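Long-range contacts in CBS domain-containing protein (PDB 2YZQ), which is of unknown function but binds S-adenosylmethionine between CBS domains, which is consistent with a regulatory or ligand-sensing role: residues D90-V95 with I268-L273; R134-V139 with A159-D164; S155-L160 with I252-V257. All coordinates share one frame; numbering follows the deposited sequence.

Contact 1 (D90-V95 with I268-L273); sequences DYRRVV and IRDFDL
Arg92 takes hold of Asp270 end-on, one nitrogen to each oxygen. NH2 of Arg92 gives the shorter bond, 2.7 Å to OD2 of Asp270, and NH1 reaches OD1 of the same carboxylate at 3.1 Å. Both bonds are nearly straight and both oxygens lie in the guanidinium plane, yet the carboxylate is turned 28° against that plane, so each oxygen is met on its syn side but about 30° out of the carboxylate plane. A bend at chi3 (61°) swings the Arg92 guanidinium round to its partner. The ring of Phe271 lies alongside. Tyr91 O comes in at its edge, in the ring plane, 3.6 Å from CE1 of Phe271, while OD1 of Asp90 approaches obliquely, 3.6 Å from CE2 of Phe271, with its carboxylate almost perpendicular to the ring.

The contact joins two separate CBS domains: residues 90-95 lead from helix 79-89 into strand 93-97 of one, and 268-273 form the step from strand 263-269 into a short, weakly bonded helical turn at about 270-273 of another. Water 1 adds a polar bridge, donating to OD1 of Asp90 at 2.6 Å and accepting from NH1 of Arg269 at 3.0 Å.

Behind this first shell, Arg269 is itself held. Its NE and NH2 grip Asp272 side-on, and OD2 of Asp272 also accepts from the backbone N of Arg269, using its anti lone pair. One face of the Arg269 guanidinium is covered by CB of Phe271. Around buried Asp270 pack Val109 and Ile113 of helix 109-117, Met247 of helix 240-250 and Glu253.

Contact 2 (R134-V139 with A159-D164); sequences RYVSIV and ALPVVD
Val139 and Val162 pair as parallel strand neighbours, in a largely buried contact where the short edge strand 139-140 of a CBS domain meets the middle strand 159-163 of its small sheet. Two backbone bonds make the parallel pairing. N of Val139 donates to O of Pro161 at 3.1 Å, and O of Val139 accepts from N of Val163 at 3.0 Å. The same O of Val139 also receives a CA-H...O contact from CA of Val162.

The two valines lie side by side and point the same way, CG1 of Val139 being 3.9 Å from CG2 of Val162. With chi1 at 67°, CG1 of Val139 sits between its own backbone N and carbonyl carbon, and from there it also meets CD1 of Leu160. Helix 145-153 covers this apolar group, Ala148 packing on Val139 and Ala151 and Leu152 on Leu160; strand, helix and parallel neighbouring strand together form a beta-alpha-beta crossover.

Before Val139 the chains diverge, their end-to-end directions being 64° apart. There O of Ser137 faces CD of Pro161 at 3.2 Å, since the proline ring replaces a backbone N-H. Water 2 spans the widening gap, donating to O of Ser137 at 2.8 Å and to O of Ala159 at 2.7 Å. Val136 and Pro161 reach toward each other tip to tip, CG2 of Val136 lying 4.0 Å from CG of Pro161. Ile138, crossing Val163 at about a right angle, puts CD1 equally far, 4.1 Å, from CG1 and CG2 of Val163. Leu264 and Leu267 of strand 263-269 pack against Ile138, Pro161 and Val136.

Contact 3 (S155-L160 with I252-V257); sequences SNSMAL and IEQLPV. With SAM (S-adenosylmethionine), chain B.
Met158 faces Glu253 with their CA atoms 7.0 Å apart, too wide for a strand ladder, so the two segments meet through side chains and a water as each enters its strand. The 155-160 backbone is shaped by two successive ST turns; in the second, N of Ala159 donates almost straight to OG of Ser157 at 3.2 Å.

Gln254 carries most of the meeting. With CG between backbone N and carbonyl carbon (chi1 64°) and a further bend at chi2, its amide folds back against the other segment, where CB of Ala159 touches NE2 of Gln254 at 3.4 Å and OG of Ser157 rests near its CG. Water 3 donates to OE1 of Gln254 at 2.6 Å and accepts from the backbone N of Met158. Meanwhile SD of Met158 presses on the Glu253 carboxylate, 3.3 Å from CD of Glu253.

All this borders S-adenosylmethionine. The ligand's amino N donates to OE2 of Glu253 at 2.7 Å. Its adenine presents N6 to O of Gln254 at 3.0 Å, and NE2 of Gln254 gives a weak bond to N7 at 3.0 Å, so one residue reads the Hoogsteen edge with backbone and side chain together. With an alanine in place of Gln254, water 3 and the adenine N7 would probably each lose a partner, and a gap would be likely to open beside Ala159.

Asp177, Thr228 and Ile232 add further bonds to the ligand, which lies between two paired CBS domains, in the cleft where Bateman modules commonly bind adenosyl ligands.

Contact 3 is the hub, its centre about 8 Å from that of contact 2 and about 12 Å from that of contact 1. Contacts 2 and 3 share Ala159 and Leu160 on strand 159-163, and CG of Pro161 packs on CG of Pro256 at 4.1 Å. Contact 1 is tied to contact 3 by two probable hydrogen bonds, N of Asp270 to O of Glu253 at 2.8 Å and NH1 of Arg269 to O of Asn156 at 2.9 Å. Contacts 1 and 2 do not touch. Only contact 3 bonds S-adenosylmethionine; the side chains of Arg92 and Pro161 each lie about 7 Å from it.

Contact 1 (D90-V95 with I268-L273)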
loop_
_atom_site.group_PDB
_atom_site.type_symbol
_atom_site.label_atom_id
_atom_site.label_comp_id
_atom_site.label_asym_id
_atom_site.label_seq_id
_atom_site.Cartn_x
_atom_site.Cartn_y
_atom_site.Cartn_z
ATOM N N ASP A 90 2.083 -5.520 -10.137
ATOM C CA ASP A 90 1.620 -4.290 -9.508
ATOM C C ASP A 90 0.400 -4.632 -8.663
ATOM O O ASP A 90 -0.631 -3.962 -8.724
ATOM C CB ASP A 90 1.270 -3.240 -10.569
ATOM C CG ASP A 90 0.926 -1.889 -9.965
ATOM O OD1 ASP A 90 1.627 -1.459 -9.024
ATOM O OD2 ASP A 90 -0.038 -1.249 -10.439
ATOM N N TYR A 91 0.531 -5.698 -7.879
ATOM C CA TYR A 91 -0.543 -6.164 -7.011
ATOM C C TYR A 91 0.003 -6.177 -5.582
ATOM O O TYR A 91 1.162 -6.522 -5.362
ATOM C CB TYR A 91 -0.990 -7.562 -7.450
ATOM C CG TYR A 91 -2.351 -7.966 -6.935
ATOM C CD1 TYR A 91 -3.486 -7.208 -7.225
ATOM C CD2 TYR A 91 -2.508 -9.109 -6.155
ATOM C CE1 TYR A 91 -4.742 -7.580 -6.747
ATOM C CE2 TYR A 91 -3.753 -9.488 -5.674
ATOM C CZ TYR A 91 -4.865 -8.721 -5.971
ATOM O OH TYR A 91 -6.093 -9.098 -5.481
ATOM N N ARG A 92 -0.838 -5.808 -4.621
ATOM C CA ARG A 92 -0.418 -5.702 -3.225
ATOM C C ARG A 92 -0.445 -6.952 -2.358
ATOM O O ARG A 92 -0.290 -6.865 -1.140
ATOM C CB ARG A 92 -1.224 -4.598 -2.541
ATOM C CG ARG A 92 -1.011 -3.216 -3.153
ATOM C CD ARG A 92 -1.917 -2.178 -2.504
ATOM N NE ARG A 92 -1.667 -2.037 -1.071
ATOM C CZ ARG A 92 -0.607 -1.428 -0.549
ATOM N NH1 ARG A 92 0.317 -0.890 -1.341
ATOM N NH2 ARG A 92 -0.469 -1.360 0.770
ATOM N N ARG A 93 -0.642 -8.113 -2.963
ATOM C CA ARG A 93 -0.653 -9.329 -2.167
ATOM C C ARG A 93 -0.378 -10.554 -3.005
ATOM O O ARG A 93 -0.515 -10.535 -4.226
ATOM C CB ARG A 93 -1.995 -9.489 -1.449
ATOM C CG ARG A 93 -3.170 -9.753 -2.366
ATOM C CD ARG A 93 -4.482 -9.656 -1.607
ATOM N NE ARG A 93 -4.676 -8.329 -1.025
ATOM C CZ ARG A 93 -4.759 -7.206 -1.733
ATOM N NH1 ARG A 93 -4.668 -7.239 -3.055
ATOM N NH2 ARG A 93 -4.929 -6.044 -1.118
ATOM N N VAL A 94 0.037 -11.617 -2.329
ATOM C CA VAL A 94 0.315 -12.881 -2.982
ATOM C C VAL A 94 -0.357 -13.963 -2.154
ATOM O O VAL A 94 -0.421 -13.870 -0.931
ATOM C CB VAL A 94 1.836 -13.177 -3.060
ATOM C CG1 VAL A 94 2.545 -12.058 -3.814
ATOM C CG2 VAL A 94 2.419 -13.336 -1.662
ATOM N N VAL A 95 -0.890 -14.973 -2.825
ATOM C CA VAL A 95 -1.522 -16.073 -2.121
ATOM C C VAL A 95 -0.442 -17.134 -1.975
ATOM O O VAL A 95 0.310 -17.396 -2.915
ATOM C CB VAL A 95 -2.718 -16.654 -2.915
ATOM C CG1 VAL A 95 -3.315 -17.846 -2.162
ATOM C CG2 VAL A 95 -3.778 -15.578 -3.113
ATOM N N ILE A 268 7.864 8.072 -0.643
ATOM C CA ILE A 268 8.272 6.694 -0.406
ATOM C C ILE A 268 7.013 5.925 0.003
ATOM O O ILE A 268 6.436 6.172 1.061
ATOM C CB ILE A 268 9.395 6.574 0.677
ATOM C CG1 ILE A 268 9.810 5.106 0.824
ATOM C CG2 ILE A 268 8.942 7.158 2.019
ATOM C CD1 ILE A 268 10.497 4.540 -0.410
ATOM N N ARG A 269 6.572 5.029 -0.878
ATOM C CA ARG A 269 5.379 4.216 -0.654
ATOM C C ARG A 269 5.827 2.875 -0.100
ATOM O O ARG A 269 6.988 2.490 -0.261
ATOM C CB ARG A 269 4.641 3.958 -1.976
ATOM C CG ARG A 269 4.237 5.213 -2.764
ATOM C CD ARG A 269 3.689 4.793 -4.125
ATOM N NE ARG A 269 4.729 4.130 -4.905
ATOM C CZ ARG A 269 4.500 3.291 -5.910
ATOM N NH1 ARG A 269 3.258 2.998 -6.272
ATOM N NH2 ARG A 269 5.521 2.737 -6.551
ATOM N N ASP A 270 4.911 2.163 0.548
ATOM C CA ASP A 270 5.253 0.853 1.075
ATOM C C ASP A 270 5.693 -0.034 -0.089
ATOM O O ASP A 270 6.626 -0.826 0.033
ATOM C CB ASP A 270 4.058 0.223 1.828
ATOM C CG ASP A 270 2.730 0.309 1.065
ATOM O OD1 ASP A 270 2.712 0.609 -0.146
ATOM O OD2 ASP A 270 1.674 0.047 1.693
ATOM N N PHE A 271 5.033 0.140 -1.227
ATOM C CA PHE A 271 5.326 -0.631 -2.427
ATOM C C PHE A 271 6.758 -0.397 -2.909
ATOM O O PHE A 271 7.383 -1.286 -3.488
ATOM C CB PHE A 271 4.341 -0.245 -3.538
ATOM C CG PHE A 271 4.107 -1.331 -4.552
ATOM C CD1 PHE A 271 3.392 -2.475 -4.208
ATOM C CD2 PHE A 271 4.594 -1.210 -5.849
ATOM C CE1 PHE A 271 3.162 -3.485 -5.143
ATOM C CE2 PHE A 271 4.370 -2.217 -6.795
ATOM C CZ PHE A 271 3.652 -3.356 -6.437
ATOM N N ASP A 272 7.281 0.802 -2.667
ATOM C CA ASP A 272 8.636 1.130 -3.095
ATOM C C ASP A 272 9.675 0.402 -2.257
ATOM O O ASP A 272 10.781 0.127 -2.720
ATOM C CB ASP A 272 8.876 2.641 -3.010
ATOM C CG ASP A 272 8.030 3.417 -3.997
ATOM O OD1 ASP A 272 8.036 3.046 -5.186
ATOM O OD2 ASP A 272 7.365 4.395 -3.591
ATOM N N LEU A 273 9.319 0.101 -1.015
ATOM C CA LEU A 273 10.237 -0.596 -0.127
ATOM C C LEU A 273 10.472 -2.034 -0.584
ATOM O O LEU A 273 11.489 -2.636 -0.246
ATOM C CB LEU A 273 9.698 -0.554 1.307
ATOM C CG LEU A 273 9.672 0.859 1.904
ATOM C CD1 LEU A 273 9.103 0.818 3.315
ATOM C CD2 LEU A 273 11.081 1.436 1.919
HETATM O O HOH W 1 2.195 0.988 -8.247
#

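Contact 2 (R134-V139 with A159-D164)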
loop_
_atom_site.group_PDB
_atom_site.type_symbol
_atom_site.label_atom_id
_atom_site.label_comp_id
_atom_site.label_asym_id
_atom_site.label_seq_id
_atom_site.Cartn_x
_atom_site.Cartn_y
_atom_site.Cartn_z
ATOM N N ARG A 134 10.545 9.605 -7.506
ATOM C CA ARG A 134 10.871 10.995 -7.788
ATOM C C ARG A 134 9.664 11.665 -8.432
ATOM O O ARG A 134 9.598 12.891 -8.537
ATOM C CB ARG A 134 12.062 11.082 -8.743
ATOM C CG ARG A 134 13.415 11.153 -8.065
ATOM C CD ARG A 134 13.770 9.885 -7.304
ATOM N NE ARG A 134 15.134 9.984 -6.791
ATOM C CZ ARG A 134 15.708 9.104 -5.980
ATOM N NH1 ARG A 134 15.040 8.033 -5.569
ATOM N NH2 ARG A 134 16.958 9.301 -5.579
ATOM N N TYR A 135 8.717 10.848 -8.870
ATOM C CA TYR A 135 7.512 11.348 -9.513
ATOM C C TYR A 135 6.352 11.151 -8.558
ATOM O O TYR A 135 6.079 10.029 -8.120
ATOM C CB TYR A 135 7.278 10.588 -10.818
ATOM C CG TYR A 135 8.484 10.618 -11.734
ATOM C CD1 TYR A 135 8.997 11.831 -12.198
ATOM C CD2 TYR A 135 9.114 9.440 -12.131
ATOM C CE1 TYR A 135 10.110 11.869 -13.035
ATOM C CE2 TYR A 135 10.229 9.468 -12.972
ATOM C CZ TYR A 135 10.718 10.687 -13.419
ATOM O OH TYR A 135 11.807 10.727 -14.265
ATOM N N VAL A 136 5.669 12.243 -8.239
ATOM C CA VAL A 136 4.562 12.183 -7.297
ATOM C C VAL A 136 3.380 13.064 -7.683
ATOM O O VAL A 136 3.560 14.220 -8.072
ATOM C CB VAL A 136 5.046 12.599 -5.895
ATOM C CG1 VAL A 136 5.669 13.977 -5.955
ATOM C CG2 VAL A 136 3.894 12.571 -4.907
ATOM N N SER A 137 2.178 12.506 -7.575
ATOM C CA SER A 137 0.955 13.247 -7.869
ATOM C C SER A 137 0.622 14.062 -6.624
ATOM O O SER A 137 0.582 13.518 -5.522
ATOM C CB SER A 137 -0.196 12.287 -8.166
ATOM O OG SER A 137 0.049 11.579 -9.370
ATOM N N ILE A 138 0.385 15.358 -6.800
ATOM C CA ILE A 138 0.072 16.224 -5.667
ATOM C C ILE A 138 -1.157 17.057 -5.982
ATOM O O ILE A 138 -1.677 17.010 -7.084
ATOM C CB ILE A 138 1.251 17.173 -5.350
ATOM C CG1 ILE A 138 1.461 18.168 -6.499
ATOM C CG2 ILE A 138 2.518 16.361 -5.133
ATOM C CD1 ILE A 138 2.574 19.190 -6.240
ATOM N N VAL A 139 -1.634 17.820 -5.011
ATOM C CA VAL A 139 -2.802 18.646 -5.271
ATOM C C VAL A 139 -2.734 19.915 -4.444
ATOM O O VAL A 139 -2.313 19.879 -3.299
ATOM C CB VAL A 139 -4.120 17.880 -4.945
ATOM C CG1 VAL A 139 -4.227 17.613 -3.448
ATOM C CG2 VAL A 139 -5.313 18.670 -5.439
ATOM N N ALA A 159 -2.339 8.158 -1.384
ATOM C CA ALA A 159 -2.544 9.516 -0.894
ATOM C C ALA A 159 -1.916 10.586 -1.766
ATOM O O ALA A 159 -0.948 10.333 -2.485
ATOM C CB ALA A 159 -2.000 9.644 0.521
ATOM N N LEU A 160 -2.478 11.786 -1.678
ATOM C CA LEU A 160 -1.980 12.936 -2.412
ATOM C C LEU A 160 -1.381 13.962 -1.461
ATOM O O LEU A 160 -2.076 14.470 -0.580
ATOM C CB LEU A 160 -3.108 13.644 -3.166
ATOM C CG LEU A 160 -3.837 12.964 -4.318
ATOM C CD1 LEU A 160 -5.060 13.782 -4.716
ATOM C CD2 LEU A 160 -2.879 12.826 -5.488
ATOM N N PRO A 161 -0.081 14.255 -1.595
ATOM C CA PRO A 161 0.490 15.265 -0.703
ATOM C C PRO A 161 -0.203 16.558 -1.146
ATOM O O PRO A 161 -0.478 16.733 -2.335
ATOM C CB PRO A 161 1.971 15.271 -1.086
ATOM C CG PRO A 161 2.216 13.855 -1.520
ATOM C CD PRO A 161 0.978 13.542 -2.337
ATOM N N VAL A 162 -0.494 17.451 -0.208
ATOM C CA VAL A 162 -1.162 18.707 -0.543
ATOM C C VAL A 162 -0.190 19.871 -0.386
ATOM O O VAL A 162 0.567 19.924 0.578
ATOM C CB VAL A 162 -2.384 18.943 0.377
ATOM C CG1 VAL A 162 -3.097 20.215 -0.025
ATOM C CG2 VAL A 162 -3.332 17.755 0.298
ATOM N N VAL A 163 -0.217 20.800 -1.334
ATOM C CA VAL A 163 0.686 21.945 -1.285
ATOM C C VAL A 163 -0.057 23.272 -1.298
ATOM O O VAL A 163 -1.228 23.335 -1.674
ATOM C CB VAL A 163 1.666 21.920 -2.486
ATOM C CG1 VAL A 163 2.500 20.646 -2.445
ATOM C CG2 VAL A 163 0.890 22.005 -3.796
ATOM N N ASP A 164 0.618 24.332 -0.861
ATOM C CA ASP A 164 -0.006 25.644 -0.886
ATOM C C ASP A 164 0.202 26.262 -2.268
ATOM O O ASP A 164 0.729 25.614 -3.178
ATOM C CB ASP A 164 0.542 26.559 0.224
ATOM C CG ASP A 164 2.035 26.826 0.110
ATOM O OD1 ASP A 164 2.629 26.617 -0.966
ATOM O OD2 ASP A 164 2.618 27.277 1.122
HETATM O O HOH W 2 0.091 10.814 -4.887
#

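Contact 3 (S155-L160 with I252-V257)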
loop_
_atom_site.group_PDB
_atom_site.type_symbol
_atom_site.label_atom_id
_atom_site.label_comp_id
_atom_site.label_asym_id
_atom_site.label_seq_id
_atom_site.Cartn_x
_atom_site.Cartn_y
_atom_site.Cartn_z
ATOM N N SER A 155 -3.502 8.405 -9.411
ATOM C CA SER A 155 -2.218 8.362 -8.723
ATOM C C SER A 155 -1.793 6.929 -8.423
ATOM O O SER A 155 -2.642 6.059 -8.224
ATOM C CB SER A 155 -2.302 9.136 -7.404
ATOM O OG SER A 155 -1.082 9.026 -6.685
ATOM N N ASN A 156 -0.485 6.680 -8.389
ATOM C CA ASN A 156 -0.005 5.344 -8.069
ATOM C C ASN A 156 0.169 5.224 -6.558
ATOM O O ASN A 156 0.689 4.228 -6.050
ATOM C CB ASN A 156 1.312 5.015 -8.804
ATOM C CG ASN A 156 2.437 5.985 -8.490
ATOM O OD1 ASN A 156 2.604 6.423 -7.356
ATOM N ND2 ASN A 156 3.232 6.306 -9.504
ATOM N N SER A 157 -0.287 6.251 -5.840
ATOM C CA SER A 157 -0.218 6.260 -4.386
ATOM C C SER A 157 -1.617 6.334 -3.794
ATOM O O SER A 157 -2.557 6.815 -4.430
ATOM C CB SER A 157 0.592 7.459 -3.886
ATOM O OG SER A 157 0.638 7.474 -2.466
ATOM N N MET A 158 -1.751 5.848 -2.568
ATOM C CA MET A 158 -3.032 5.878 -1.886
ATOM C C MET A 158 -3.337 7.279 -1.370
ATOM O O MET A 158 -4.466 7.562 -0.975
ATOM C CB MET A 158 -3.026 4.894 -0.720
ATOM C CG MET A 158 -2.894 3.450 -1.153
ATOM S SD MET A 158 -3.031 2.354 0.258
ATOM C CE MET A 158 -4.758 2.526 0.627
ATOM N N ALA A 159 -2.339 8.158 -1.384
ATOM C CA ALA A 159 -2.544 9.516 -0.894
ATOM C C ALA A 159 -1.916 10.586 -1.766
ATOM O O ALA A 159 -0.948 10.333 -2.485
ATOM C CB ALA A 159 -2.000 9.644 0.521
ATOM N N LEU A 160 -2.478 11.786 -1.678
ATOM C CA LEU A 160 -1.980 12.936 -2.412
ATOM C C LEU A 160 -1.381 13.962 -1.461
ATOM O O LEU A 160 -2.076 14.470 -0.580
ATOM C CB LEU A 160 -3.108 13.644 -3.166
ATOM C CG LEU A 160 -3.837 12.964 -4.318
ATOM C CD1 LEU A 160 -5.060 13.782 -4.716
ATOM C CD2 LEU A 160 -2.879 12.826 -5.488
ATOM N N ILE A 252 0.010 4.142 7.837
ATOM C CA ILE A 252 -0.011 4.866 6.572
ATOM C C ILE A 252 0.858 4.124 5.563
ATOM O O ILE A 252 1.862 3.506 5.926
ATOM C CB ILE A 252 0.497 6.311 6.752
ATOM C CG1 ILE A 252 1.854 6.299 7.461
ATOM C CG2 ILE A 252 -0.537 7.124 7.540
ATOM C CD1 ILE A 252 2.387 7.683 7.809
ATOM N N GLU A 253 0.466 4.192 4.294
ATOM C CA GLU A 253 1.179 3.491 3.234
ATOM C C GLU A 253 2.218 4.317 2.483
ATOM O O GLU A 253 2.868 3.806 1.572
ATOM C CB GLU A 253 0.173 2.922 2.229
ATOM C CG GLU A 253 -0.819 1.922 2.831
ATOM C CD GLU A 253 -2.085 2.566 3.379
ATOM O OE1 GLU A 253 -2.113 3.798 3.600
ATOM O OE2 GLU A 253 -3.064 1.822 3.603
ATOM N N GLN A 254 2.383 5.582 2.857
ATOM C CA GLN A 254 3.347 6.429 2.165
ATOM C C GLN A 254 3.760 7.664 2.950
ATOM O O GLN A 254 2.964 8.234 3.698
ATOM C CB GLN A 254 2.774 6.892 0.824
ATOM C CG GLN A 254 1.541 7.789 0.950
ATOM C CD GLN A 254 0.323 7.043 1.452
ATOM O OE1 GLN A 254 -0.119 6.072 0.837
ATOM N NE2 GLN A 254 -0.240 7.503 2.571
ATOM N N LEU A 255 5.012 8.073 2.764
ATOM C CA LEU A 255 5.542 9.269 3.411
ATOM C C LEU A 255 6.155 10.189 2.375
ATOM O O LEU A 255 6.989 9.763 1.578
ATOM C CB LEU A 255 6.643 8.938 4.426
ATOM C CG LEU A 255 6.321 8.333 5.793
ATOM C CD1 LEU A 255 5.725 6.954 5.630
ATOM C CD2 LEU A 255 7.599 8.271 6.624
ATOM N N PRO A 256 5.722 11.454 2.342
ATOM C CA PRO A 256 6.321 12.365 1.366
ATOM C C PRO A 256 7.812 12.465 1.706
ATOM O O PRO A 256 8.189 12.425 2.877
ATOM C CB PRO A 256 5.600 13.676 1.640
ATOM C CG PRO A 256 4.223 13.223 2.020
ATOM C CD PRO A 256 4.498 12.034 2.927
ATOM N N VAL A 257 8.660 12.569 0.689
ATOM C CA VAL A 257 10.095 12.702 0.910
ATOM C C VAL A 257 10.399 14.179 0.728
ATOM O O VAL A 257 10.020 14.765 -0.281
ATOM C CB VAL A 257 10.897 11.884 -0.123
ATOM C CG1 VAL A 257 12.406 12.110 0.078
ATOM C CG2 VAL A 257 10.548 10.406 0.025
HETATM N N SAM B . -5.626 2.569 3.641
HETATM C CA SAM B . -5.808 2.819 5.079
HETATM C C SAM B . -7.268 2.630 5.453
HETATM O O SAM B . -7.590 2.528 6.626
HETATM O OXT SAM B . -8.122 2.581 4.586
HETATM C CB SAM B . -5.355 4.250 5.399
HETATM C CG SAM B . -5.074 4.385 6.897
HETATM S SD SAM B . -4.269 5.977 7.243
HETATM C CE SAM B . -4.333 5.937 9.066
HETATM C "C5'" SAM B . -5.476 7.234 6.764
HETATM C "C4'" SAM B . -5.086 8.572 7.393
HETATM O "O4'" SAM B . -3.648 8.736 7.344
HETATM C "C3'" SAM B . -5.706 9.757 6.639
HETATM O "O3'" SAM B . -6.205 10.716 7.585
HETATM C "C2'" SAM B . -4.523 10.305 5.828
HETATM O "O2'" SAM B . -4.699 11.687 5.500
HETATM C "C1'" SAM B . -3.366 10.036 6.802
HETATM N N9 SAM B . -2.053 10.015 6.152
HETATM C C8 SAM B . -1.660 9.322 5.030
HETATM N N7 SAM B . -0.373 9.470 4.854
HETATM C C5 SAM B . 0.097 10.361 5.769
HETATM C C6 SAM B . 1.345 10.989 6.037
HETATM N N6 SAM B . 2.448 10.743 5.244
HETATM N N1 SAM B . 1.439 11.838 7.082
HETATM C C2 SAM B . 0.379 12.146 7.838
HETATM N N3 SAM B . -0.799 11.560 7.645
HETATM C C4 SAM B . -0.987 10.697 6.617
HETATM O O HOH W 3 0.754 4.876 -1.348
#